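Local coordinates for enoyl-acyl carrier protein reductase (PDB 6KIA) that binds NADH and, as an enoyl-acyl carrier protein reductase, probably uses it to reduce the enoyl double bond in fatty acid synthesis, at residues N154-T160 with Q233-Y239; V285-P289 with M410-S414; T209-L214 with L269-A273. All coordinates share one frame; numbering follows the deposited sequence.

In the fold
The three contacts surround one region of the Rossmann-like sheet. Interaction 1 joins strands 155-159 and 234-240. Interaction 2, about 10 Å away between centres, ties the next strand, 283-287, to the end of helix 394-413, and Tyr239 packs on Met410 between the two. Interaction 3 pairs two helices across the other face of the sheet, with centres about 13 Å from interaction 1 and 15 Å from interaction 2; Thr212 holds His159, and Glu270 holds Asn287. NADH meets the strand ends directly: Thr160 and Tyr239 touch its riboses, while Cys288 and Pro289 border its nicotinamide. In interaction 3 the side chain of Thr209 comes within about 5 Å of the dinucleotide.

Interaction 1 of 3, residues N154-T160 with Q233-Y239; sequences NAFFAHT and QVRYSAY. With NAI (1,4-dihydronicotinamide adenine dinucleotide), chain D.
Two neighbouring parallel strands of the Rossmann-like sheet, 155-159 and 234-239, meet here and bring their C-terminal ends to the NADH site. Five backbone bonds join them, from Ala155 N to Gln233 O at one end to His159 N and Ser237 O at the other. Asn154 carries the pairing one step further with its side chain: OD1 accepts from Gln233 N at 2.8 Å, the donor tilted somewhat from the amide plane. Arg235 bends back along its own strand, and NH1 and NH2 grip Gln233 OE1 end-on, two bonds to a single oxygen; NH2 also reaches Ser415 O.

On the face bearing Phe157 and Tyr236, the two rings run side by side in the same direction. Their planes are only 11° apart, but with centroids 5.2 Å apart they are slid so far that they barely overlap. The tyrosine hydroxyl is held by Ser220 and Arg224. On the other face, Ser237 OG lies in the plane of the Phe156 ring at its edge, 3.3 Å from CE2. The chi1 of 67° sets this OG between backbone N and carbonyl carbon, leaning toward strand 155-159. A water links Ser237 OG, at 2.7 Å, to His159 O, at 2.8 Å.

Beyond the paired strands, Thr160 clasps both sugars of the cofactor. Its OG1 donates to O3B of the adenosine ribose at 2.6 Å, and its carbonyl O receives O3D of the nicotinamide ribose at 3.0 Å. Tyr239 CB rests 3.3 Å from O4D of the latter ribose.

Strand 21-25 flanks 155-159 on its other edge. Helix 34-43 covers the face of Phe156 and Ala158, and helix 196-219 covers that of Phe157 and Tyr236, where Thr212 binds His159 NE2.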
loop_
_atom_site.group_PDB
_atom_site.type_symbol
_atom_site.label_atom_id
_atom_site.label_comp_id
_atom_site.label_asym_id
_atom_site.label_seq_id
_atom_site.Cartn_x
_atom_site.Cartn_y
_atom_site.Cartn_z
ATOM N N ASN A 154 -2.535 -12.613 22.490
ATOM C CA ASN A 154 -2.228 -11.363 21.801
ATOM C C ASN A 154 -2.832 -11.431 20.423
ATOM O O ASN A 154 -2.896 -12.503 19.838
ATOM C CB ASN A 154 -0.716 -11.145 21.715
ATOM C CG ASN A 154 -0.058 -11.031 23.079
ATOM O OD1 ASN A 154 -0.665 -10.556 24.030
ATOM N ND2 ASN A 154 1.207 -11.448 23.166
ATOM N N ALA A 155 -3.306 -10.295 19.912
ATOM C CA ALA A 155 -3.858 -10.246 18.576
ATOM C C ALA A 155 -3.189 -9.103 17.776
ATOM O O ALA A 155 -2.982 -7.988 18.274
ATOM C CB ALA A 155 -5.380 -10.069 18.615
ATOM N N PHE A 156 -2.905 -9.408 16.521
ATOM C CA PHE A 156 -2.225 -8.513 15.587
ATOM C C PHE A 156 -3.126 -8.410 14.363
ATOM O O PHE A 156 -3.255 -9.364 13.586
ATOM C CB PHE A 156 -0.841 -9.118 15.240
ATOM C CG PHE A 156 0.103 -8.208 14.478
ATOM C CD1 PHE A 156 1.473 -8.293 14.704
ATOM C CD2 PHE A 156 -0.363 -7.209 13.640
ATOM C CE1 PHE A 156 2.377 -7.452 14.014
ATOM C CE2 PHE A 156 0.532 -6.370 12.954
ATOM C CZ PHE A 156 1.885 -6.493 13.165
ATOM N N PHE A 157 -3.776 -7.255 14.202
ATOM C CA PHE A 157 -4.651 -7.023 13.058
ATOM C C PHE A 157 -3.875 -6.216 12.032
ATOM O O PHE A 157 -3.512 -5.078 12.313
ATOM C CB PHE A 157 -5.929 -6.258 13.463
ATOM C CG PHE A 157 -6.852 -7.023 14.372
ATOM C CD1 PHE A 157 -7.851 -7.840 13.854
ATOM C CD2 PHE A 157 -6.736 -6.889 15.733
ATOM C CE1 PHE A 157 -8.725 -8.523 14.689
ATOM C CE2 PHE A 157 -7.600 -7.553 16.584
ATOM C CZ PHE A 157 -8.594 -8.397 16.060
ATOM N N ALA A 158 -3.588 -6.803 10.866
ATOM C CA ALA A 158 -2.783 -6.113 9.851
ATOM C C ALA A 158 -3.649 -5.660 8.656
ATOM O O ALA A 158 -4.083 -6.462 7.822
ATOM C CB ALA A 158 -1.642 -7.024 9.382
ATOM N N HIS A 159 -3.910 -4.361 8.595
ATOM C CA HIS A 159 -4.720 -3.766 7.523
ATOM C C HIS A 159 -3.862 -3.555 6.296
ATOM O O HIS A 159 -2.738 -3.094 6.419
ATOM C CB HIS A 159 -5.303 -2.450 8.034
ATOM C CG HIS A 159 -6.069 -1.656 7.026
ATOM N ND1 HIS A 159 -5.452 -0.821 6.118
ATOM C CD2 HIS A 159 -7.403 -1.481 6.852
ATOM C CE1 HIS A 159 -6.370 -0.215 5.388
ATOM N NE2 HIS A 159 -7.562 -0.594 5.815
ATOM N N THR A 160 -4.385 -3.887 5.114
ATOM C CA THR A 160 -3.612 -3.710 3.879
ATOM C C THR A 160 -4.424 -3.017 2.803
ATOM O O THR A 160 -3.918 -2.781 1.707
ATOM C CB THR A 160 -3.135 -5.061 3.275
ATOM O OG1 THR A 160 -4.282 -5.787 2.814
ATOM C CG2 THR A 160 -2.344 -5.896 4.282
ATOM N N GLN A 233 -2.438 -8.507 24.660
ATOM C CA GLN A 233 -2.077 -7.268 23.947
ATOM C C GLN A 233 -2.710 -7.261 22.567
ATOM O O GLN A 233 -2.789 -8.296 21.906
ATOM C CB GLN A 233 -0.558 -7.139 23.806
ATOM C CG GLN A 233 0.181 -7.033 25.132
ATOM C CD GLN A 233 0.008 -5.680 25.781
ATOM O OE1 GLN A 233 0.029 -4.647 25.108
ATOM N NE2 GLN A 233 -0.130 -5.671 27.105
ATOM N N VAL A 234 -3.162 -6.095 22.129
ATOM C CA VAL A 234 -3.739 -5.958 20.795
ATOM C C VAL A 234 -3.033 -4.859 20.013
ATOM O O VAL A 234 -2.778 -3.766 20.536
ATOM C CB VAL A 234 -5.248 -5.657 20.875
ATOM C CG1 VAL A 234 -5.846 -5.403 19.473
ATOM C CG2 VAL A 234 -5.959 -6.798 21.569
ATOM N N ARG A 235 -2.718 -5.158 18.755
ATOM C CA ARG A 235 -2.043 -4.220 17.878
ATOM C C ARG A 235 -2.774 -4.129 16.531
ATOM O O ARG A 235 -3.336 -5.119 16.042
ATOM C CB ARG A 235 -0.603 -4.665 17.645
ATOM C CG ARG A 235 0.237 -4.826 18.897
ATOM C CD ARG A 235 0.449 -3.499 19.601
ATOM N NE ARG A 235 1.368 -3.657 20.726
ATOM C CZ ARG A 235 0.971 -3.834 21.981
ATOM N NH1 ARG A 235 -0.318 -3.842 22.261
ATOM N NH2 ARG A 235 1.865 -3.985 22.950
ATOM N N TYR A 236 -2.759 -2.938 15.944
ATOM C CA TYR A 236 -3.242 -2.714 14.572
ATOM C C TYR A 236 -2.114 -2.108 13.764
ATOM O O TYR A 236 -1.419 -1.220 14.259
ATOM C CB TYR A 236 -4.443 -1.774 14.532
ATOM C CG TYR A 236 -5.600 -2.274 15.363
ATOM C CD1 TYR A 236 -5.637 -2.032 16.732
ATOM C CD2 TYR A 236 -6.629 -3.018 14.793
ATOM C CE1 TYR A 236 -6.678 -2.509 17.511
ATOM C CE2 TYR A 236 -7.678 -3.489 15.575
ATOM C CZ TYR A 236 -7.685 -3.231 16.922
ATOM O OH TYR A 236 -8.724 -3.689 17.703
ATOM N N SER A 237 -1.907 -2.606 12.550
ATOM C CA SER A 237 -0.924 -1.991 11.657
ATOM C C SER A 237 -1.629 -1.679 10.345
ATOM O O SER A 237 -2.643 -2.311 10.013
ATOM C CB SER A 237 0.269 -2.920 11.425
ATOM O OG SER A 237 -0.134 -4.071 10.688
ATOM N N ALA A 238 -1.112 -0.698 9.609
ATOM C CA ALA A 238 -1.588 -0.412 8.266
ATOM C C ALA A 238 -0.384 -0.024 7.432
ATOM O O ALA A 238 0.608 0.485 7.957
ATOM C CB ALA A 238 -2.638 0.714 8.250
ATOM N N TYR A 239 -0.478 -0.255 6.133
ATOM C CA TYR A 239 0.564 0.162 5.200
ATOM C C TYR A 239 0.194 1.533 4.657
ATOM O O TYR A 239 -0.831 1.683 4.002
ATOM C CB TYR A 239 0.725 -0.841 4.057
ATOM C CG TYR A 239 1.363 -2.151 4.461
ATOM C CD1 TYR A 239 2.750 -2.312 4.428
ATOM C CD2 TYR A 239 0.575 -3.232 4.871
ATOM C CE1 TYR A 239 3.335 -3.506 4.801
ATOM C CE2 TYR A 239 1.165 -4.428 5.254
ATOM C CZ TYR A 239 2.524 -4.554 5.204
ATOM O OH TYR A 239 3.118 -5.739 5.582
HETATM P PA NAI D . -1.658 -5.397 -3.451
HETATM O O1A NAI D . -0.954 -6.703 -3.239
HETATM O O2A NAI D . -2.465 -5.250 -4.726
HETATM O O5B NAI D . -2.550 -5.135 -2.161
HETATM C C5B NAI D . -3.756 -4.407 -2.279
HETATM C C4B NAI D . -4.537 -4.787 -0.984
HETATM O O4B NAI D . -5.810 -3.899 -1.004
HETATM C C3B NAI D . -4.920 -6.013 -0.968
HETATM O O3B NAI D . -4.806 -6.621 0.383
HETATM C C2B NAI D . -6.503 -5.969 -1.444
HETATM O O2B NAI D . -7.172 -7.218 -1.034
HETATM C C1B NAI D . -6.957 -4.907 -0.875
HETATM N N9A NAI D . -8.027 -4.275 -1.673
HETATM C C8A NAI D . -8.077 -3.665 -2.871
HETATM N N7A NAI D . -9.336 -3.291 -3.091
HETATM C C5A NAI D . -10.073 -3.663 -2.018
HETATM C C6A NAI D . -11.432 -3.487 -1.807
HETATM N N6A NAI D . -12.484 -2.888 -2.580
HETATM N N1A NAI D . -11.960 -3.945 -0.659
HETATM C C2A NAI D . -11.167 -4.577 0.262
HETATM N N3A NAI D . -9.808 -4.749 0.049
HETATM C C4A NAI D . -9.276 -4.280 -1.122
HETATM O O3 NAI D . -0.585 -4.138 -3.471
HETATM P PN NAI D . 0.231 -3.464 -2.254
HETATM O O1N NAI D . 1.058 -4.492 -1.545
HETATM O O2N NAI D . 1.050 -2.383 -2.940
HETATM O O5D NAI D . -0.842 -2.822 -1.264
HETATM C C5D NAI D . -0.880 -3.164 0.112
HETATM C C4D NAI D . -0.792 -1.851 0.923
HETATM O O4D NAI D . 0.420 -1.349 0.781
HETATM C C3D NAI D . -1.741 -0.799 0.354
HETATM O O3D NAI D . -2.486 -0.177 1.345
HETATM C C2D NAI D . -0.744 0.216 -0.249
HETATM O O2D NAI D . -1.415 1.515 -0.409
HETATM C C1D NAI D . 0.256 0.212 0.592
HETATM N N1N NAI D . 1.496 0.753 0.036
HETATM C C2N NAI D . 1.933 0.425 -1.230
HETATM C C3N NAI D . 3.095 1.018 -1.741
HETATM C C7N NAI D . 3.626 0.649 -3.126
HETATM O O7N NAI D . 4.437 1.371 -3.699
HETATM N N7N NAI D . 3.173 -0.551 -3.735
HETATM C C4N NAI D . 3.841 1.918 -0.994
HETATM C C5N NAI D . 3.417 2.203 0.309
HETATM C C6N NAI D . 2.247 1.623 0.810
HETATM O O HOH W 1 -0.513 -3.722 8.046
HETATM O O HOH W 2 -2.937 -0.485 4.649
#

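Interaction 2 of 3, residues V285-P289 with M410-S414; sequences VYNCP and MFHES. With NAI (1,4-dihydronicotinamide adenine dinucleotide), chain D.
Met410 lays its CG over one face of the Tyr286 ring, 3.9 Å from the centroid and 19° off the normal, a CH-pi contact displaced toward the rim. The methionine and tyrosine side chains run antiparallel, each extending from its own backbone toward the other's. A bend at chi3 (62°) turns the methyl toward the ring, where CE touches CD1 of Tyr286 at 3.5 Å. SD stands obliquely, 4.8 Å from the ring centroid, adding a Met-aromatic contact, and also meets Cys288 SG at 4.1 Å.

Tyr286 pushes its phenol against residues 413-414. CG of Glu413 sits at the ring edge, in plane, while its carboxylate turns off to bind Ala418 N. The tyrosine OH comes within 3.1 Å of Ser414 OG. That serine oxygen donates to Met410 O at 2.9 Å, and Ser414 N reaches the same carbonyl from the opposite face of its plane. The carbonyl of Met410 thus takes two bonds from Ser414, which holds the serine hydroxyl beside the phenol.

Cys288 and Pro289 continue from the strand to the cofactor, with Pro289 O lying 3.3 Å from C4N, the hydride-carrying carbon of the nicotinamide. Helix 394-413, which precedes the neighbouring parallel strand 421-423, packs on strand 283-287 through Tyr286; a loop leaving the C-terminal end of such a parallel strand to border the nicotinamide is the usual Rossmann arrangement.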
loop_
_atom_site.group_PDB
_atom_site.type_symbol
_atom_site.label_atom_id
_atom_site.label_comp_id
_atom_site.label_asym_id
_atom_site.label_seq_id
_atom_site.Cartn_x
_atom_site.Cartn_y
_atom_site.Cartn_z
ATOM N N VAL A 285 0.245 3.363 11.552
ATOM C CA VAL A 285 0.432 3.380 10.105
ATOM C C VAL A 285 1.909 3.412 9.811
ATOM O O VAL A 285 2.632 4.277 10.313
ATOM C CB VAL A 285 -0.228 4.608 9.442
ATOM C CG1 VAL A 285 0.147 4.683 7.956
ATOM C CG2 VAL A 285 -1.745 4.567 9.637
ATOM N N TYR A 286 2.369 2.460 9.009
ATOM C CA TYR A 286 3.769 2.432 8.609
ATOM C C TYR A 286 3.865 2.965 7.212
ATOM O O TYR A 286 3.408 2.319 6.273
ATOM C CB TYR A 286 4.339 1.003 8.702
ATOM C CG TYR A 286 4.413 0.484 10.127
ATOM C CD1 TYR A 286 3.328 -0.185 10.709
ATOM C CD2 TYR A 286 5.539 0.698 10.890
ATOM C CE1 TYR A 286 3.403 -0.642 12.014
ATOM C CE2 TYR A 286 5.624 0.243 12.197
ATOM C CZ TYR A 286 4.574 -0.421 12.743
ATOM O OH TYR A 286 4.696 -0.864 14.053
ATOM N N ASN A 287 4.432 4.161 7.081
ATOM C CA ASN A 287 4.607 4.772 5.757
ATOM C C ASN A 287 5.821 4.169 5.069
ATOM O O ASN A 287 6.980 4.414 5.455
ATOM C CB ASN A 287 4.716 6.291 5.863
ATOM C CG ASN A 287 3.365 6.948 6.059
ATOM O OD1 ASN A 287 2.353 6.518 5.466
ATOM N ND2 ASN A 287 3.317 7.976 6.914
ATOM N N CYS A 288 5.543 3.316 4.091
ATOM C CA CYS A 288 6.570 2.455 3.483
ATOM C C CYS A 288 7.060 2.955 2.135
ATOM O O CYS A 288 6.382 3.765 1.502
ATOM C CB CYS A 288 6.017 1.032 3.332
ATOM S SG CYS A 288 5.749 0.181 4.939
ATOM N N PRO A 289 8.214 2.459 1.666
ATOM C CA PRO A 289 8.735 2.950 0.374
ATOM C C PRO A 289 7.939 2.585 -0.870
ATOM O O PRO A 289 7.152 1.647 -0.891
ATOM C CB PRO A 289 10.106 2.270 0.276
ATOM C CG PRO A 289 10.492 1.991 1.659
ATOM C CD PRO A 289 9.200 1.596 2.342
ATOM N N MET A 410 8.057 -3.982 10.781
ATOM C CA MET A 410 6.694 -3.761 11.236
ATOM C C MET A 410 6.328 -4.781 12.327
ATOM O O MET A 410 5.719 -4.419 13.343
ATOM C CB MET A 410 5.723 -3.838 10.072
ATOM C CG MET A 410 5.941 -2.697 9.075
ATOM S SD MET A 410 4.908 -2.856 7.612
ATOM C CE MET A 410 3.233 -2.768 8.296
ATOM N N PHE A 411 6.747 -6.034 12.139
ATOM C CA PHE A 411 6.387 -7.085 13.099
ATOM C C PHE A 411 6.963 -6.779 14.475
ATOM O O PHE A 411 6.260 -6.883 15.497
ATOM C CB PHE A 411 6.868 -8.458 12.612
ATOM C CG PHE A 411 6.388 -9.595 13.484
ATOM C CD1 PHE A 411 5.055 -9.959 13.509
ATOM C CD2 PHE A 411 7.286 -10.268 14.303
ATOM C CE1 PHE A 411 4.614 -11.009 14.357
ATOM C CE2 PHE A 411 6.862 -11.310 15.137
ATOM C CZ PHE A 411 5.526 -11.680 15.150
ATOM N N HIS A 412 8.235 -6.372 14.523
ATOM C CA HIS A 412 8.858 -6.103 15.819
ATOM C C HIS A 412 8.466 -4.739 16.399
ATOM O O HIS A 412 8.252 -4.622 17.608
ATOM C CB HIS A 412 10.387 -6.241 15.719
ATOM C CG HIS A 412 10.853 -7.652 15.539
ATOM N ND1 HIS A 412 10.564 -8.649 16.449
ATOM C CD2 HIS A 412 11.620 -8.229 14.581
ATOM C CE1 HIS A 412 11.122 -9.780 16.052
ATOM N NE2 HIS A 412 11.760 -9.555 14.918
ATOM N N GLU A 413 8.352 -3.704 15.563
ATOM C CA GLU A 413 7.921 -2.423 16.080
ATOM C C GLU A 413 6.516 -2.538 16.681
ATOM O O GLU A 413 6.201 -1.874 17.670
ATOM C CB GLU A 413 7.941 -1.360 14.983
ATOM C CG GLU A 413 7.680 0.069 15.477
ATOM C CD GLU A 413 8.760 0.576 16.437
ATOM O OE1 GLU A 413 9.874 0.002 16.489
ATOM O OE2 GLU A 413 8.498 1.581 17.118
ATOM N N SER A 414 5.664 -3.369 16.090
ATOM C CA SER A 414 4.307 -3.480 16.630
ATOM C C SER A 414 4.266 -4.125 18.007
ATOM O O SER A 414 3.295 -3.951 18.716
ATOM C CB SER A 414 3.382 -4.228 15.682
ATOM O OG SER A 414 3.223 -3.523 14.455
HETATM P PA NAI D . -1.658 -5.397 -3.451
HETATM O O1A NAI D . -0.954 -6.703 -3.239
HETATM O O2A NAI D . -2.465 -5.250 -4.726
HETATM O O5B NAI D . -2.550 -5.135 -2.161
HETATM C C5B NAI D . -3.756 -4.407 -2.279
HETATM C C4B NAI D . -4.537 -4.787 -0.984
HETATM O O4B NAI D . -5.810 -3.899 -1.004
HETATM C C3B NAI D . -4.920 -6.013 -0.968
HETATM O O3B NAI D . -4.806 -6.621 0.383
HETATM C C2B NAI D . -6.503 -5.969 -1.444
HETATM O O2B NAI D . -7.172 -7.218 -1.034
HETATM C C1B NAI D . -6.957 -4.907 -0.875
HETATM N N9A NAI D . -8.027 -4.275 -1.673
HETATM C C8A NAI D . -8.077 -3.665 -2.871
HETATM N N7A NAI D . -9.336 -3.291 -3.091
HETATM C C5A NAI D . -10.073 -3.663 -2.018
HETATM C C6A NAI D . -11.432 -3.487 -1.807
HETATM N N6A NAI D . -12.484 -2.888 -2.580
HETATM N N1A NAI D . -11.960 -3.945 -0.659
HETATM C C2A NAI D . -11.167 -4.577 0.262
HETATM N N3A NAI D . -9.808 -4.749 0.049
HETATM C C4A NAI D . -9.276 -4.280 -1.122
HETATM O O3 NAI D . -0.585 -4.138 -3.471
HETATM P PN NAI D . 0.231 -3.464 -2.254
HETATM O O1N NAI D . 1.058 -4.492 -1.545
HETATM O O2N NAI D . 1.050 -2.383 -2.940
HETATM O O5D NAI D . -0.842 -2.822 -1.264
HETATM C C5D NAI D . -0.880 -3.164 0.112
HETATM C C4D NAI D . -0.792 -1.851 0.923
HETATM O O4D NAI D . 0.420 -1.349 0.781
HETATM C C3D NAI D . -1.741 -0.799 0.354
HETATM O O3D NAI D . -2.486 -0.177 1.345
HETATM C C2D NAI D . -0.744 0.216 -0.249
HETATM O O2D NAI D . -1.415 1.515 -0.409
HETATM C C1D NAI D . 0.256 0.212 0.592
HETATM N N1N NAI D . 1.496 0.753 0.036
HETATM C C2N NAI D . 1.933 0.425 -1.230
HETATM C C3N NAI D . 3.095 1.018 -1.741
HETATM C C7N NAI D . 3.626 0.649 -3.126
HETATM O O7N NAI D . 4.437 1.371 -3.699
HETATM N N7N NAI D . 3.173 -0.551 -3.735
HETATM C C4N NAI D . 3.841 1.918 -0.994
HETATM C C5N NAI D . 3.417 2.203 0.309
HETATM C C6N NAI D . 2.247 1.623 0.810
#

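Interaction 3 of 3, residues T209-L214 with L269-A273; sequences TANTFL and LERIA
The Phe213 ring, the one aromatic group in this contact, is flanked obliquely by two branched residues of the facing helix: Leu269 CD1 lies on one side of its plane and Ile272 CG2 on the other. At its edge, near the plane, Ala273 CB stands 4.2 Å from CE2. CG of Phe213 points anti to its own backbone N (chi1 -165°), which carries the ring across into this slot between residues of segment 269-273. Leu269 crosses it at about a right angle and presses CD1 onto the root of the side chain, 3.5 Å from Phe213 CB.

Ile272 is the central knob. It fits into a hole formed by Ala210, Asn211, Phe213 and Leu214, and each of its branches has its own job. CG2 rests 3.9 Å from Phe213 CD2 and 4.0 Å from Leu214 CB. Ile272 CD1 pushes deeper, to 3.2 Å from Ala210 O, a tight approach of a methyl to a backbone carbonyl. That carbonyl also accepts a bond from Phe213 N, just past a widened, pi-type turn at 209-211.

Ala210 lets the backbones come close: its CA lies 4.4 Å from Leu269 CA, and its CB touches the leucine N at 3.7 Å. The segment axes approach to 8.7 Å and run nearly parallel, 19° apart. At the margin, Asn211 OD1 binds Arg268, and Thr209 OG1 is bonded to Gln262.

Beneath the pair, Phe213 and Leu269 both settle on Ala238 of strand 234-240, and Leu269 and Ala273 on Val285 of the next strand. Helix 196-219 lies in the connection from strand 155-159 to 234-240, and helix 263-278 in that from 234-240 to 283-287: helices of successive beta-alpha-beta crossovers packed side by side on one sheet face, as expected of a Rossmann-like fold.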
loop_
_atom_site.group_PDB
_atom_site.type_symbol
_atom_site.label_atom_id
_atom_site.label_comp_id
_atom_site.label_asym_id
_atom_site.label_seq_id
_atom_site.Cartn_x
_atom_site.Cartn_y
_atom_site.Cartn_z
ATOM N N THR A 209 -9.345 2.866 1.252
ATOM C CA THR A 209 -7.969 3.051 1.689
ATOM C C THR A 209 -7.882 3.542 3.124
ATOM O O THR A 209 -6.917 3.241 3.830
ATOM C CB THR A 209 -7.261 4.034 0.737
ATOM O OG1 THR A 209 -7.340 3.486 -0.586
ATOM C CG2 THR A 209 -5.806 4.291 1.126
ATOM N N ALA A 210 -8.908 4.261 3.578
ATOM C CA ALA A 210 -8.839 4.862 4.910
ATOM C C ALA A 210 -9.907 4.355 5.874
ATOM O O ALA A 210 -9.585 3.808 6.939
ATOM C CB ALA A 210 -8.916 6.398 4.793
ATOM N N ASN A 211 -11.177 4.539 5.530
ATOM C CA ASN A 211 -12.243 4.239 6.484
ATOM C C ASN A 211 -12.361 2.763 6.882
ATOM O O ASN A 211 -12.817 2.456 7.975
ATOM C CB ASN A 211 -13.566 4.746 5.931
ATOM C CG ASN A 211 -13.587 6.259 5.824
ATOM O OD1 ASN A 211 -12.813 6.944 6.495
ATOM N ND2 ASN A 211 -14.463 6.788 4.978
ATOM N N THR A 212 -11.933 1.859 6.007
ATOM C CA THR A 212 -11.833 0.444 6.349
ATOM C C THR A 212 -10.977 0.193 7.611
ATOM O O THR A 212 -11.242 -0.756 8.347
ATOM C CB THR A 212 -11.222 -0.359 5.193
ATOM O OG1 THR A 212 -10.016 0.288 4.761
ATOM C CG2 THR A 212 -12.181 -0.409 4.012
ATOM N N PHE A 213 -9.938 1.007 7.840
ATOM C CA PHE A 213 -9.116 0.889 9.052
ATOM C C PHE A 213 -9.926 1.245 10.277
ATOM O O PHE A 213 -9.816 0.591 11.315
ATOM C CB PHE A 213 -7.877 1.779 8.945
ATOM C CG PHE A 213 -6.790 1.478 9.941
ATOM C CD1 PHE A 213 -6.343 0.171 10.170
ATOM C CD2 PHE A 213 -6.121 2.519 10.557
ATOM C CE1 PHE A 213 -5.288 -0.082 11.058
ATOM C CE2 PHE A 213 -5.079 2.273 11.449
ATOM C CZ PHE A 213 -4.652 0.971 11.690
ATOM N N LEU A 214 -10.747 2.289 10.149
ATOM C CA LEU A 214 -11.620 2.681 11.245
ATOM C C LEU A 214 -12.627 1.573 11.513
ATOM O O LEU A 214 -12.913 1.269 12.668
ATOM C CB LEU A 214 -12.362 3.994 10.949
ATOM C CG LEU A 214 -13.396 4.372 12.024
ATOM C CD1 LEU A 214 -12.695 4.723 13.342
ATOM C CD2 LEU A 214 -14.303 5.508 11.567
ATOM N N LEU A 269 -6.133 8.054 6.669
ATOM C CA LEU A 269 -5.698 6.834 7.353
ATOM C C LEU A 269 -4.805 7.160 8.553
ATOM O O LEU A 269 -5.001 6.628 9.663
ATOM C CB LEU A 269 -4.952 5.927 6.369
ATOM C CG LEU A 269 -4.353 4.626 6.911
ATOM C CD1 LEU A 269 -5.471 3.627 7.225
ATOM C CD2 LEU A 269 -3.346 4.052 5.909
ATOM N N GLU A 270 -3.836 8.039 8.328
ATOM C CA GLU A 270 -2.980 8.514 9.416
ATOM C C GLU A 270 -3.802 9.137 10.547
ATOM O O GLU A 270 -3.581 8.840 11.726
ATOM C CB GLU A 270 -1.969 9.527 8.898
ATOM C CG GLU A 270 -0.935 8.916 7.985
ATOM C CD GLU A 270 -0.090 9.953 7.294
ATOM O OE1 GLU A 270 -0.494 11.139 7.275
ATOM O OE2 GLU A 270 0.954 9.577 6.741
ATOM N N ARG A 271 -4.750 10.003 10.184
ATOM C CA ARG A 271 -5.579 10.640 11.215
ATOM C C ARG A 271 -6.396 9.626 12.031
ATOM O O ARG A 271 -6.562 9.786 13.240
ATOM C CB ARG A 271 -6.511 11.681 10.602
ATOM C CG ARG A 271 -5.777 12.902 10.088
ATOM C CD ARG A 271 -6.717 14.066 9.751
ATOM N NE ARG A 271 -7.799 13.735 8.822
ATOM C CZ ARG A 271 -7.694 13.771 7.497
ATOM N NH1 ARG A 271 -6.542 14.109 6.928
ATOM N NH2 ARG A 271 -8.743 13.466 6.748
ATOM N N ILE A 272 -6.907 8.589 11.373
ATOM C CA ILE A 272 -7.617 7.525 12.084
ATOM C C ILE A 272 -6.694 6.862 13.118
ATOM O O ILE A 272 -7.084 6.653 14.288
ATOM C CB ILE A 272 -8.178 6.473 11.094
ATOM C CG1 ILE A 272 -9.328 7.072 10.284
ATOM C CG2 ILE A 272 -8.660 5.216 11.837
ATOM C CD1 ILE A 272 -9.667 6.294 9.021
ATOM N N ALA A 273 -5.457 6.574 12.712
ATOM C CA ALA A 273 -4.480 6.000 13.655
ATOM C C ALA A 273 -4.203 6.932 14.832
ATOM O O ALA A 273 -4.116 6.489 15.980
ATOM C CB ALA A 273 -3.164 5.665 12.946
#